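Local coordinates for protein putative alkaline phosphatase (PDB 4F1V) that binds phosphate with high affinity in the periplasm and probably hands it to the PstSACB-type ABC transporter that imports it, at residues Thr153-Ala158 against Gln281-Ser286; Asp63-Ala68 against Ala267-Phe272; Gln12-Tyr15 against Gly19-Thr22. All blocks are in the same frame, centred on the assembly; numbering follows the deposited sequence. Where two conformers were deposited one is given.

Interaction 1 (Thr153-Ala158 against Gln281-Ser286); sequences TRFLNA and QPYPTS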
loop_
_atom_site.group_PDB
_atom_site.type_symbol
_atom_site.label_atom_id
_atom_site.label_comp_id
_atom_site.label_asym_id
_atom_site.label_seq_id
_atom_site.Cartn_x
_atom_site.Cartn_y
_atom_site.Cartn_z
ATOM N N THR A 153 10.301 2.490 -0.245
ATOM C CA THR A 153 11.602 2.208 -0.863
ATOM C C THR A 153 11.576 2.407 -2.359
ATOM O O THR A 153 12.621 2.723 -2.941
ATOM C CB THR A 153 12.154 0.832 -0.469
ATOM O OG1 THR A 153 11.299 -0.235 -0.969
ATOM C CG2 THR A 153 12.396 0.712 1.004
ATOM N N ARG A 154 10.422 2.321 -3.034
ATOM C CA ARG A 154 10.358 2.774 -4.439
ATOM C C ARG A 154 10.799 4.220 -4.550
ATOM O O ARG A 154 11.514 4.622 -5.493
ATOM C CB ARG A 154 8.951 2.569 -5.019
ATOM C CG ARG A 154 8.640 1.079 -5.288
ATOM C CD ARG A 154 7.277 0.920 -5.996
ATOM N NE ARG A 154 6.840 -0.435 -6.128
ATOM C CZ ARG A 154 7.414 -1.380 -6.883
ATOM N NH1 ARG A 154 8.356 -1.058 -7.738
ATOM N NH2 ARG A 154 6.920 -2.632 -6.816
ATOM N N PHE A 155 10.326 5.071 -3.615
ATOM C CA PHE A 155 10.628 6.515 -3.671
ATOM C C PHE A 155 12.128 6.729 -3.393
ATOM O O PHE A 155 12.840 7.446 -4.111
ATOM C CB PHE A 155 9.753 7.281 -2.678
ATOM C CG PHE A 155 10.002 8.761 -2.733
ATOM C CD1 PHE A 155 9.429 9.509 -3.752
ATOM C CD2 PHE A 155 10.771 9.453 -1.815
ATOM C CE1 PHE A 155 9.608 10.880 -3.849
ATOM C CE2 PHE A 155 10.982 10.829 -1.899
ATOM C CZ PHE A 155 10.393 11.531 -2.913
ATOM N N LEU A 156 12.657 6.089 -2.330
ATOM C CA LEU A 156 14.069 6.238 -2.000
ATOM C C LEU A 156 14.949 5.735 -3.164
ATOM O O LEU A 156 15.969 6.349 -3.505
ATOM C CB LEU A 156 14.399 5.488 -0.716
ATOM C CG LEU A 156 13.628 5.908 0.537
ATOM C CD1 LEU A 156 14.069 5.022 1.699
ATOM C CD2 LEU A 156 13.800 7.390 0.869
ATOM N N ASN A 157 14.555 4.608 -3.780
ATOM C CA ASN A 157 15.298 4.048 -4.893
ATOM C C ASN A 157 15.362 5.071 -6.062
ATOM O O ASN A 157 16.375 5.185 -6.742
ATOM C CB ASN A 157 14.654 2.720 -5.313
ATOM C CG ASN A 157 15.196 2.191 -6.606
ATOM O OD1 ASN A 157 14.616 2.406 -7.676
ATOM N ND2 ASN A 157 16.310 1.461 -6.543
ATOM N N ALA A 158 14.264 5.780 -6.279
ATOM C CA ALA A 158 14.168 6.698 -7.386
ATOM C C ALA A 158 14.881 8.049 -7.154
ATOM O O ALA A 158 15.272 8.701 -8.109
ATOM C CB ALA A 158 12.716 6.989 -7.710
ATOM N N GLN A 281 5.535 5.154 -13.421
ATOM C CA GLN A 281 5.207 6.552 -13.448
ATOM C C GLN A 281 6.286 7.344 -12.705
ATOM O O GLN A 281 6.700 6.922 -11.611
ATOM C CB GLN A 281 3.827 6.850 -12.841
ATOM C CG GLN A 281 2.690 6.269 -13.626
ATOM C CD GLN A 281 2.749 6.613 -15.132
ATOM O OE1 GLN A 281 2.845 7.779 -15.446
ATOM N NE2 GLN A 281 2.721 5.623 -16.002
ATOM N N PRO A 282 6.690 8.530 -13.204
ATOM C CA PRO A 282 7.619 9.356 -12.412
ATOM C C PRO A 282 6.859 9.933 -11.214
ATOM O O PRO A 282 5.666 10.198 -11.259
ATOM C CB PRO A 282 7.974 10.525 -13.374
ATOM C CG PRO A 282 6.798 10.597 -14.297
ATOM C CD PRO A 282 6.288 9.218 -14.464
ATOM N N TYR A 283 7.639 10.132 -10.145
ATOM C CA TYR A 283 7.053 10.821 -8.996
ATOM C C TYR A 283 6.657 12.240 -9.411
ATOM O O TYR A 283 7.344 12.903 -10.215
ATOM C CB TYR A 283 7.965 10.782 -7.781
ATOM C CG TYR A 283 8.008 9.395 -7.180
ATOM C CD1 TYR A 283 9.043 8.524 -7.438
ATOM C CD2 TYR A 283 6.966 8.940 -6.366
ATOM C CE1 TYR A 283 9.062 7.224 -6.930
ATOM C CE2 TYR A 283 6.956 7.663 -5.864
ATOM C CZ TYR A 283 7.994 6.795 -6.128
ATOM O OH TYR A 283 8.046 5.482 -5.678
ATOM N N PRO A 284 5.570 12.747 -8.865
ATOM C CA PRO A 284 5.046 14.059 -9.303
ATOM C C PRO A 284 5.947 15.209 -8.857
ATOM O O PRO A 284 6.554 15.139 -7.783
ATOM C CB PRO A 284 3.688 14.119 -8.656
ATOM C CG PRO A 284 3.790 13.217 -7.422
ATOM C CD PRO A 284 4.652 12.099 -7.900
ATOM N N THR A 285 6.028 16.248 -9.671
ATOM C CA THR A 285 6.781 17.427 -9.455
ATOM C C THR A 285 6.061 18.490 -8.618
ATOM O O THR A 285 6.734 19.390 -8.116
ATOM C CB THR A 285 7.278 18.013 -10.877
ATOM O OG1 THR A 285 6.179 18.257 -11.791
ATOM C CG2 THR A 285 8.158 16.990 -11.451
ATOM N N SER A 286 4.747 18.391 -8.559
ATOM C CA SER A 286 3.916 19.230 -7.757
ATOM C C SER A 286 3.257 18.416 -6.667
ATOM O O SER A 286 3.208 17.196 -6.753
ATOM C CB SER A 286 2.907 19.896 -8.673
ATOM O OG SER A 286 2.071 18.920 -9.312
#
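The ring of Y283 receives the edge of F155 on one face: F155 CD1 stands over its centre, 3.5 Å above the plane of the Y283 ring. On the opposite side of that plane lies F272, whose ring is turned about 25° from it, while A158 CB sits at the edge, 3.7 Å from Y283 CE1. In this Venus-flytrap phosphate-binding protein the tyrosine, beside strand 291-299, thus packs on helix 147-159, whose N-terminal end reaches the bound phosphate. F155 and Y283 form a T-shaped pair with centroids 4.9 Å apart and planes at 83°. With chi1 at -178°, F155 CG lies opposite its amide N and carries the phenyl group out from the helix flank, with CD1 over the tyrosine; V111 and L114 of helix 111-119 also touch F155. The aromatic cluster consequently ties the helix to the chain leading into strand 291-299. R154 joins through CB, while its guanidinium group leads away to a salt bridge with E150. The phenol oxygen pushes in against the helix backbone: Y283 OH is 3.1 Å from F155 N, at an angle too poor for a hydrogen bond, and equally 3.1 Å from R154 CB.

Interaction 2 (Asp63-Ala68 against Ala267-Phe272); sequences DSKLSA and AWVPVF. With PI (hydrogenphosphate ion), chain B.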
loop_
_atom_site.group_PDB
_atom_site.type_symbol
_atom_site.label_atom_id
_atom_site.label_comp_id
_atom_site.label_asym_id
_atom_site.label_seq_id
_atom_site.Cartn_x
_atom_site.Cartn_y
_atom_site.Cartn_z
ATOM N N ASP A 63 -0.126 -3.918 -0.357
ATOM C CA ASP A 63 0.548 -2.798 -0.994
ATOM C C ASP A 63 1.931 -3.206 -1.548
ATOM O O ASP A 63 2.700 -2.338 -1.999
ATOM C CB ASP A 63 0.580 -1.463 -0.166
ATOM C CG ASP A 63 0.041 -1.653 1.263
ATOM O OD1 ASP A 63 -1.123 -1.360 1.531
ATOM O OD2 ASP A 63 0.863 -2.149 2.072
ATOM N N SER A 64 2.212 -4.503 -1.530
ATOM C CA SER A 64 3.328 -5.110 -2.221
ATOM C C SER A 64 2.822 -5.850 -3.466
ATOM O O SER A 64 1.920 -6.701 -3.369
ATOM C CB SER A 64 4.052 -6.121 -1.315
ATOM O OG SER A 64 4.977 -6.901 -2.018
ATOM N N LYS A 65 3.385 -5.586 -4.632
ATOM C CA LYS A 65 3.002 -6.338 -5.832
ATOM C C LYS A 65 3.373 -7.816 -5.706
ATOM O O LYS A 65 4.363 -8.197 -5.085
ATOM C CB LYS A 65 3.695 -5.780 -7.062
ATOM C CG LYS A 65 3.069 -4.437 -7.540
ATOM C CD LYS A 65 3.437 -4.008 -8.926
ATOM C CE LYS A 65 3.005 -4.766 -10.109
ATOM N NZ LYS A 65 3.190 -3.854 -11.372
ATOM N N LEU A 66 2.547 -8.627 -6.379
ATOM C CA LEU A 66 2.925 -10.021 -6.598
ATOM C C LEU A 66 4.211 -10.090 -7.468
ATOM O O LEU A 66 4.271 -9.465 -8.526
ATOM C CB LEU A 66 1.762 -10.762 -7.253
ATOM C CG LEU A 66 0.593 -10.979 -6.314
ATOM C CD1 LEU A 66 -0.657 -11.295 -7.100
ATOM C CD2 LEU A 66 0.821 -12.148 -5.322
ATOM N N SER A 67 5.208 -10.841 -6.992
ATOM C CA SER A 67 6.445 -10.945 -7.718
ATOM C C SER A 67 6.292 -11.925 -8.886
ATOM O O SER A 67 5.362 -12.712 -8.984
ATOM C CB SER A 67 7.556 -11.458 -6.798
ATOM O OG SER A 67 7.268 -12.821 -6.490
ATOM N N ALA A 68 7.343 -11.948 -9.748
ATOM C CA ALA A 68 7.323 -12.882 -10.874
ATOM C C ALA A 68 7.190 -14.318 -10.382
ATOM O O ALA A 68 6.485 -15.140 -10.972
ATOM C CB ALA A 68 8.560 -12.716 -11.734
ATOM N N ALA A 267 0.167 -6.188 -14.830
ATOM C CA ALA A 267 -0.126 -4.988 -15.598
ATOM C C ALA A 267 -1.115 -4.100 -14.916
ATOM O O ALA A 267 -1.270 -2.920 -15.310
ATOM C CB ALA A 267 -0.588 -5.372 -16.964
ATOM N N TRP A 268 -1.875 -4.604 -13.942
ATOM C CA TRP A 268 -2.951 -3.866 -13.326
ATOM C C TRP A 268 -2.512 -2.910 -12.221
ATOM O O TRP A 268 -3.250 -2.020 -11.869
ATOM C CB TRP A 268 -3.970 -4.862 -12.755
ATOM C CG TRP A 268 -4.897 -5.371 -13.862
ATOM C CD1 TRP A 268 -4.675 -6.437 -14.703
ATOM C CD2 TRP A 268 -6.123 -4.789 -14.284
ATOM N NE1 TRP A 268 -5.693 -6.540 -15.611
ATOM C CE2 TRP A 268 -6.605 -5.555 -15.414
ATOM C CE3 TRP A 268 -6.911 -3.703 -13.854
ATOM C CZ2 TRP A 268 -7.819 -5.261 -16.052
ATOM C CZ3 TRP A 268 -8.093 -3.399 -14.521
ATOM C CH2 TRP A 268 -8.518 -4.167 -15.612
ATOM N N VAL A 269 -1.340 -3.176 -11.608
ATOM C CA VAL A 269 -0.897 -2.338 -10.457
ATOM C C VAL A 269 0.124 -1.329 -10.948
ATOM O O VAL A 269 1.273 -1.689 -11.261
ATOM C CB VAL A 269 -0.287 -3.178 -9.316
ATOM C CG1 VAL A 269 0.237 -2.245 -8.225
ATOM C CG2 VAL A 269 -1.334 -4.144 -8.787
ATOM N N PRO A 270 -0.224 -0.039 -11.003
ATOM C CA PRO A 270 0.782 0.951 -11.405
ATOM C C PRO A 270 1.782 1.124 -10.280
ATOM O O PRO A 270 1.415 1.121 -9.107
ATOM C CB PRO A 270 -0.030 2.267 -11.556
ATOM C CG PRO A 270 -1.484 1.799 -11.630
ATOM C CD PRO A 270 -1.532 0.572 -10.740
ATOM N N VAL A 271 3.044 1.314 -10.651
ATOM C CA VAL A 271 4.042 1.685 -9.707
ATOM C C VAL A 271 4.737 2.959 -10.161
ATOM O O VAL A 271 4.880 3.238 -11.350
ATOM C CB VAL A 271 5.051 0.585 -9.394
ATOM C CG1 VAL A 271 4.352 -0.648 -8.851
ATOM C CG2 VAL A 271 5.929 0.240 -10.570
ATOM N N PHE A 272 5.147 3.754 -9.169
ATOM C CA PHE A 272 6.002 4.902 -9.384
ATOM C C PHE A 272 7.446 4.472 -9.328
ATOM O O PHE A 272 7.780 3.386 -8.751
ATOM C CB PHE A 272 5.661 6.024 -8.353
ATOM C CG PHE A 272 4.324 6.632 -8.578
ATOM C CD1 PHE A 272 3.162 6.033 -8.055
ATOM C CD2 PHE A 272 4.190 7.789 -9.351
ATOM C CE1 PHE A 272 1.926 6.613 -8.309
ATOM C CE2 PHE A 272 2.954 8.350 -9.578
ATOM C CZ PHE A 272 1.800 7.760 -9.076
HETATM P P PI B . 1.539 -3.185 5.173
HETATM O O1 PI B . 1.951 -4.350 4.274
HETATM O O2 PI B . 1.049 -3.679 6.536
HETATM O O3 PI B . 2.697 -2.190 5.320
HETATM O O4 PI B . 0.339 -2.456 4.505
#
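K65 lays its side chain over V269 and V271, the lysine and V269 running past each other in opposite senses. The methylene groups do the packing: K65 CG rests 3.6 Å from V269 CG1, and K65 CD comes to 3.5 Å from V271 CG1 where those two side chains cross. A bend at chi3 (66°) then turns the ammonium group to the backbone, where K65 NZ donates a hydrogen bond of 2.9 Å to V269 O. The donor lies in the carbonyl plane, with a C=O...N angle of 147°. A second carbonyl, that of D266, also accepts from NZ, so the charge is shared by two backbone oxygens.

Two residues earlier the same loop enters the phosphate site. The carboxylate end of D63 leads away from the valines, with CG almost eclipsing the backbone N (chi1 8°), and brings D63 OD2 to 2.5 Å from O4 of the hydrogenphosphate. T294 OG1 is hydrogen-bonded to the other carboxylate oxygen, OD1, and so helps position the group. Replacing D63 by an alanine removes the carboxylate and is likely to leave phosphate O4 without this short contact and T294 OG1 without its partner.

The loop with K65 links strand 59-62 to helix 68-77, and the facing segment touches strands 85-94 and 291-299 through V269 and P270, and helix 339-349 through W268 and P270.

Interaction 3 (Gln12-Tyr15 against Gly19-Thr22); sequences QALY and GVLT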
loop_
_atom_site.group_PDB
_atom_site.type_symbol
_atom_site.label_atom_id
_atom_site.label_comp_id
_atom_site.label_asym_id
_atom_site.label_seq_id
_atom_site.Cartn_x
_atom_site.Cartn_y
_atom_site.Cartn_z
ATOM N N GLN A 12 -6.105 -1.093 6.552
ATOM C CA GLN A 12 -7.035 -1.991 7.273
ATOM C C GLN A 12 -8.225 -1.228 7.862
ATOM O O GLN A 12 -9.308 -1.809 7.909
ATOM C CB GLN A 12 -6.337 -2.803 8.384
ATOM C CG GLN A 12 -5.934 -1.903 9.570
ATOM C CD GLN A 12 -5.155 -2.618 10.614
ATOM O OE1 GLN A 12 -4.359 -3.529 10.314
ATOM N NE2 GLN A 12 -5.391 -2.274 11.864
ATOM N N ALA A 13 -8.067 0.051 8.253
ATOM C CA ALA A 13 -9.221 0.768 8.808
ATOM C C ALA A 13 -10.262 1.055 7.742
ATOM O O ALA A 13 -11.475 1.144 8.070
ATOM C CB ALA A 13 -8.765 2.068 9.500
ATOM N N LEU A 14 -9.877 1.178 6.481
ATOM C CA LEU A 14 -10.845 1.289 5.410
ATOM C C LEU A 14 -11.677 -0.005 5.319
ATOM O O LEU A 14 -12.917 0.040 5.338
ATOM C CB LEU A 14 -10.126 1.592 4.082
ATOM C CG LEU A 14 -10.983 1.443 2.849
ATOM C CD1 LEU A 14 -12.152 2.398 2.877
ATOM C CD2 LEU A 14 -10.148 1.639 1.587
ATOM N N TYR A 15 -11.010 -1.161 5.236
ATOM C CA TYR A 15 -11.770 -2.402 5.048
ATOM C C TYR A 15 -12.536 -2.783 6.295
ATOM O O TYR A 15 -13.537 -3.539 6.174
ATOM C CB TYR A 15 -10.811 -3.560 4.631
ATOM C CG TYR A 15 -10.076 -3.237 3.351
ATOM C CD1 TYR A 15 -10.710 -2.667 2.224
ATOM C CD2 TYR A 15 -8.736 -3.523 3.241
ATOM C CE1 TYR A 15 -10.007 -2.347 1.102
ATOM C CE2 TYR A 15 -8.008 -3.233 2.094
ATOM C CZ TYR A 15 -8.626 -2.617 1.039
ATOM O OH TYR A 15 -7.953 -2.236 -0.093
ATOM N N GLY A 19 -19.807 -1.511 6.308
ATOM C CA GLY A 19 -20.375 -1.450 4.985
ATOM C C GLY A 19 -19.425 -1.438 3.815
ATOM O O GLY A 19 -19.868 -1.591 2.691
ATOM N N VAL A 20 -18.107 -1.268 4.046
ATOM C CA VAL A 20 -17.165 -1.257 2.917
ATOM C C VAL A 20 -17.054 -2.665 2.290
ATOM O O VAL A 20 -17.131 -2.788 1.065
ATOM C CB VAL A 20 -15.814 -0.699 3.391
ATOM C CG1 VAL A 20 -14.669 -0.989 2.405
ATOM C CG2 VAL A 20 -15.908 0.773 3.692
ATOM N N LEU A 21 -16.859 -3.690 3.116
ATOM C CA LEU A 21 -16.994 -5.064 2.676
ATOM C C LEU A 21 -18.496 -5.419 2.742
ATOM O O LEU A 21 -19.172 -5.052 3.696
ATOM C CB LEU A 21 -16.189 -6.026 3.485
ATOM C CG LEU A 21 -14.685 -5.689 3.626
ATOM C CD1 LEU A 21 -14.014 -6.716 4.488
ATOM C CD2 LEU A 21 -14.030 -5.573 2.264
ATOM N N THR A 22 -18.983 -6.145 1.744
ATOM C CA THR A 22 -20.382 -6.441 1.564
ATOM C C THR A 22 -20.784 -7.791 2.186
ATOM O O THR A 22 -20.026 -8.401 2.931
ATOM C CB THR A 22 -20.692 -6.303 0.056
ATOM O OG1 THR A 22 -19.765 -7.069 -0.687
ATOM C CG2 THR A 22 -20.552 -4.877 -0.432
HETATM O O HOH W 1 -16.369 -3.554 6.056
#
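Within the beta-alpha-beta crossover that joins the parallel, adjacent strands 5-7 and 29-30, L14 and Y15 at the end of helix 12-15 meet V20 and L21 of the loop just beyond its C-terminal end. V20 is wedged between the two helical residues. Its CG1 is anti to the backbone N (chi1 165°), which sends the two methyls to different partners: V20 CG2 packs 4.2 Å from L14 CD1, and V20 CG1 approaches the edge of the Y15 ring, 4.3 Å from Y15 CD1. The side chains of L14 and V20 cross at about a right angle, and V20 CG2 also lies against the helix backbone, 3.5 Å from L14 O. L21 bears on the next carbonyl, with L21 CG 3.5 Å from Y15 O, and one of its methyls reaches obliquely toward the tyrosine ring.

No direct hydrogen bond joins the two segments. Instead one water bridges their backbones, donating to Y15 O at 2.8 Å and accepting from L21 N at 3.0 Å, so that a carbonyl at the helix end and an amide of the following loop are both satisfied. A hydrogen bond between Y15 OH and S90 OG fixes the far end of the tyrosine, whose ring meets that of Y28. A328 of helix 326-331 touches both L14 and V20, while F314 of helix 305-318 touches L21. This apolar packing at the C-terminal end of a short helix belongs to the alpha/beta lobe of a periplasmic binding protein, where the phosphate-binding residues A8, T9 and L10 lie just ahead of the helix.

Overall arrangement
Interaction 3 comes first along the chain and closes before the others open; the segments of interactions 1 and 2 then alternate. Those two touch directly, with centres about 15 Å apart: Q281 N lies 2.9 Å from V271 O, a probable hydrogen bond from the residue just before strand 272-273, where its pairing with strand 281-282 starts. Interaction 3 stands on the other side of the chain's centre from interaction 1, about 29 Å between centres, and about 22 Å, again between centres, from interaction 2. Interactions 2 and 3 border the five-stranded sheet of one lobe, whereas helix 147-159 in interaction 1 follows strand 138-142 of the four-stranded sheet. Interaction 1 therefore joins the two lobes, while interaction 2 lies within one and carries D63 to the phosphate in the cleft.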